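Aspartate aminotransferase, cytoplasmic (Schizosaccharomyces pombe 972h-, PDB 6JPK) catalyses the pyridoxal-phosphate-dependent transfer of the amino group between L-aspartate and 2-oxoglutarate, giving oxaloacetate and L-glutamate, as a homodimer. Local coordinates at residues Leu210-Ile220 against Phe240-Gln251. The protein carries 1 engineered substitution. Sequence-based numbering, arbitrary orientation.
Sequences LSRKHLVVFDI and FVKYNKDFFVCQ
Leu210, at the end of helix 199-211, lays CD1 over one face of the Tyr243 ring, 3.6 Å from its centroid, a CH-pi contact, while its CD2 meets Lys245 CG. A water accepts from Lys245 NZ and donates to Leu210 O, tying the lysine's bent chain to the helix end. In strand 215-220, Val216, beta-branched as suits a buried strand, sets CG2 3.6 Å from Phe240 CZ. Phe248 N donates to Val216 O (3.1 Å). Val217, its side chain on the opposite face of the sheet from Phe218, packs CG1 against Phe248 CB. Phe218 N donates to Phe248 O, and Phe218 O accepts from Cys250 N (2.8 Å). With CG anti to its carbonyl carbon (chi1 -76°), the flat Phe218 ring fits between strand and helix, making an offset edge-to-face pair with the face of Phe240, planes at 74°, and also touching Phe247. An alanine in place of Phe240 would probably open a gap beside Val216 and leave the Phe218 edge without its aromatic face. A water donates to Asp219 OD1 and Cys250 O, while Asp219 OD2 is hydrogen-bonded to His141 and Asn112. Beta-branched Ile220 packs CG2 against Val249 CG1 (3.6 Å), and its N reaches Cys250 O. These neighbouring parallel strands belong to the central, mostly parallel sheet of the fold-type I aminotransferase large domain, with Asp219 near the predicted aspartate-binding Trp138.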
# COMPACT_ATOMS: atom_id res chain seq x y z
N LEU A 210 22.39 -2.33 24.40
CA LEU A 210 23.00 -1.01 24.56
C LEU A 210 24.51 -1.10 24.68
O LEU A 210 25.23 -0.24 24.16
CB LEU A 210 22.42 -0.30 25.79
CG LEU A 210 20.90 -0.27 25.85
CD1 LEU A 210 20.49 -0.08 27.28
CD2 LEU A 210 20.31 0.80 24.98
N SER A 211 25.02 -2.11 25.38
CA SER A 211 26.47 -2.27 25.52
C SER A 211 27.15 -2.44 24.16
O SER A 211 28.29 -2.01 23.98
CB SER A 211 26.78 -3.46 26.42
OG SER A 211 28.16 -3.56 26.65
N ARG A 212 26.46 -3.07 23.21
CA ARG A 212 26.99 -3.25 21.86
C ARG A 212 26.53 -2.17 20.89
O ARG A 212 26.87 -2.23 19.70
CB ARG A 212 26.59 -4.63 21.32
CG ARG A 212 27.25 -5.79 22.05
CD ARG A 212 28.77 -5.72 21.93
NE ARG A 212 29.24 -6.25 20.65
CZ ARG A 212 30.51 -6.22 20.24
NH1 ARG A 212 31.46 -5.68 21.01
NH2 ARG A 212 30.83 -6.74 19.07
N LYS A 213 25.75 -1.19 21.37
CA LYS A 213 25.34 -0.04 20.56
C LYS A 213 24.54 -0.47 19.33
O LYS A 213 24.63 0.16 18.27
CB LYS A 213 26.54 0.82 20.14
CG LYS A 213 27.53 1.10 21.27
CD LYS A 213 28.65 2.03 20.80
CE LYS A 213 29.80 2.07 21.80
NZ LYS A 213 29.34 2.48 23.15
N HIS A 214 23.76 -1.54 19.46
CA HIS A 214 22.93 -2.00 18.36
C HIS A 214 21.76 -1.05 18.14
O HIS A 214 21.34 -0.34 19.05
CB HIS A 214 22.41 -3.42 18.63
CG HIS A 214 23.47 -4.46 18.72
ND1 HIS A 214 24.56 -4.50 17.87
CD2 HIS A 214 23.61 -5.52 19.56
CE1 HIS A 214 25.33 -5.53 18.19
NE2 HIS A 214 24.77 -6.17 19.20
N LEU A 215 21.25 -1.05 16.91
CA LEU A 215 20.06 -0.27 16.56
C LEU A 215 18.82 -1.16 16.68
O LEU A 215 18.79 -2.26 16.12
CB LEU A 215 20.19 0.29 15.14
CG LEU A 215 18.94 0.96 14.58
CD1 LEU A 215 18.54 2.13 15.46
CD2 LEU A 215 19.16 1.42 13.15
N VAL A 216 17.81 -0.69 17.42
CA VAL A 216 16.65 -1.52 17.77
C VAL A 216 15.45 -1.14 16.91
O VAL A 216 15.10 0.05 16.79
CB VAL A 216 16.33 -1.38 19.27
CG1 VAL A 216 14.98 -2.02 19.58
CG2 VAL A 216 17.44 -2.05 20.11
N VAL A 217 14.81 -2.16 16.32
CA VAL A 217 13.54 -2.05 15.62
C VAL A 217 12.56 -3.01 16.30
O VAL A 217 12.78 -4.23 16.28
CB VAL A 217 13.66 -2.38 14.12
CG1 VAL A 217 12.30 -2.24 13.43
CG2 VAL A 217 14.74 -1.54 13.45
N PHE A 218 11.51 -2.47 16.91
CA PHE A 218 10.45 -3.28 17.49
C PHE A 218 9.35 -3.52 16.46
O PHE A 218 8.90 -2.59 15.79
CB PHE A 218 9.82 -2.61 18.71
CG PHE A 218 10.65 -2.68 19.96
CD1 PHE A 218 10.71 -3.85 20.69
CD2 PHE A 218 11.32 -1.56 20.42
CE1 PHE A 218 11.46 -3.91 21.86
CE2 PHE A 218 12.08 -1.61 21.59
CZ PHE A 218 12.15 -2.79 22.31
N ASP A 219 8.91 -4.76 16.35
CA ASP A 219 7.71 -5.11 15.61
C ASP A 219 6.61 -5.38 16.63
O ASP A 219 6.76 -6.26 17.48
CB ASP A 219 7.95 -6.33 14.73
CG ASP A 219 6.89 -6.49 13.63
OD1 ASP A 219 5.69 -6.26 13.90
OD2 ASP A 219 7.27 -6.84 12.49
N ILE A 220 5.52 -4.60 16.59
CA ILE A 220 4.42 -4.78 17.54
C ILE A 220 3.13 -4.96 16.73
O ILE A 220 2.44 -4.00 16.38
CB ILE A 220 4.32 -3.63 18.55
CG1 ILE A 220 3.19 -3.90 19.55
CG2 ILE A 220 4.19 -2.25 17.90
CD1 ILE A 220 3.40 -3.20 20.89
N PHE A 240 12.19 0.24 27.05
CA PHE A 240 13.34 0.66 26.25
C PHE A 240 13.46 2.18 26.20
O PHE A 240 14.58 2.70 26.11
CB PHE A 240 13.26 0.06 24.84
CG PHE A 240 14.54 0.21 24.06
CD1 PHE A 240 15.63 -0.60 24.34
CD2 PHE A 240 14.66 1.16 23.06
CE1 PHE A 240 16.82 -0.47 23.63
CE2 PHE A 240 15.85 1.30 22.35
CZ PHE A 240 16.93 0.49 22.63
N VAL A 241 12.34 2.90 26.30
CA VAL A 241 12.37 4.36 26.28
C VAL A 241 13.28 4.91 27.37
O VAL A 241 13.95 5.94 27.18
CB VAL A 241 10.95 4.94 26.40
CG1 VAL A 241 11.01 6.48 26.54
CG2 VAL A 241 10.09 4.55 25.20
N LYS A 242 13.33 4.23 28.52
CA LYS A 242 14.14 4.68 29.65
C LYS A 242 15.62 4.82 29.31
O LYS A 242 16.33 5.55 30.00
CB LYS A 242 14.02 3.69 30.81
CG LYS A 242 12.59 3.46 31.28
CD LYS A 242 12.56 2.45 32.42
CE LYS A 242 11.16 2.34 33.02
NZ LYS A 242 11.13 1.31 34.10
N TYR A 243 16.10 4.13 28.28
CA TYR A 243 17.53 4.14 27.97
C TYR A 243 17.95 5.31 27.07
O TYR A 243 19.14 5.47 26.84
CB TYR A 243 17.92 2.81 27.31
CG TYR A 243 17.62 1.61 28.17
CD1 TYR A 243 16.59 0.75 27.85
CD2 TYR A 243 18.36 1.34 29.31
CE1 TYR A 243 16.29 -0.35 28.64
CE2 TYR A 243 18.09 0.22 30.10
CZ TYR A 243 17.04 -0.60 29.76
OH TYR A 243 16.73 -1.70 30.53
N ASN A 244 17.00 6.10 26.56
CA ASN A 244 17.28 7.32 25.80
C ASN A 244 18.17 7.03 24.58
O ASN A 244 19.16 7.72 24.32
CB ASN A 244 17.91 8.39 26.71
CG ASN A 244 17.71 9.83 26.20
OD1 ASN A 244 16.71 10.15 25.54
ND2 ASN A 244 18.67 10.70 26.51
N LYS A 245 17.81 5.99 23.82
CA LYS A 245 18.37 5.70 22.51
C LYS A 245 17.27 5.83 21.46
O LYS A 245 16.16 5.35 21.68
CB LYS A 245 18.98 4.28 22.45
CG LYS A 245 20.07 4.02 23.50
CD LYS A 245 21.48 4.33 22.98
CE LYS A 245 21.99 3.17 22.12
NZ LYS A 245 23.37 3.29 21.54
N ASP A 246 17.54 6.49 20.34
CA ASP A 246 16.49 6.50 19.32
C ASP A 246 16.30 5.09 18.76
O ASP A 246 17.21 4.26 18.78
CB ASP A 246 16.76 7.55 18.22
CG ASP A 246 18.21 7.58 17.71
OD1 ASP A 246 19.16 7.46 18.51
OD2 ASP A 246 18.40 7.82 16.49
N PHE A 247 15.07 4.80 18.31
CA PHE A 247 14.73 3.47 17.83
C PHE A 247 13.49 3.56 16.95
O PHE A 247 12.86 4.62 16.86
CB PHE A 247 14.53 2.48 19.00
CG PHE A 247 13.35 2.81 19.92
CD1 PHE A 247 13.44 3.83 20.86
CD2 PHE A 247 12.18 2.07 19.85
CE1 PHE A 247 12.37 4.12 21.71
CE2 PHE A 247 11.09 2.35 20.70
CZ PHE A 247 11.19 3.38 21.63
N PHE A 248 13.13 2.43 16.33
CA PHE A 248 12.00 2.33 15.40
C PHE A 248 10.94 1.37 15.91
O PHE A 248 11.25 0.40 16.61
CB PHE A 248 12.44 1.85 14.01
CG PHE A 248 13.37 2.79 13.31
CD1 PHE A 248 14.72 2.82 13.64
CD2 PHE A 248 12.90 3.63 12.30
CE1 PHE A 248 15.60 3.68 12.98
CE2 PHE A 248 13.77 4.48 11.63
CZ PHE A 248 15.12 4.52 11.98
N VAL A 249 9.69 1.64 15.53
CA VAL A 249 8.57 0.77 15.87
C VAL A 249 7.71 0.57 14.63
O VAL A 249 7.33 1.55 13.98
CB VAL A 249 7.71 1.34 17.02
CG1 VAL A 249 6.59 0.37 17.37
CG2 VAL A 249 8.56 1.67 18.25
N CYS A 250 7.38 -0.68 14.32
CA CYS A 250 6.45 -1.02 13.24
C CYS A 250 5.18 -1.61 13.85
O CYS A 250 5.24 -2.67 14.48
CB CYS A 250 7.08 -1.99 12.25
SG CYS A 250 8.66 -1.42 11.60
N GLN A 251 4.05 -0.95 13.64
CA GLN A 251 2.82 -1.21 14.37
C GLN A 251 1.72 -1.61 13.40
O GLN A 251 1.55 -0.97 12.36
CB GLN A 251 2.40 0.04 15.15
CG GLN A 251 1.04 0.01 15.82
CD GLN A 251 0.70 1.38 16.41
OE1 GLN A 251 1.07 2.41 15.85
NE2 GLN A 251 0.03 1.39 17.57
O HOH W 1 24.55 2.23 23.69
O HOH W 2 18.07 1.65 19.14
O HOH W 3 3.83 -4.70 12.92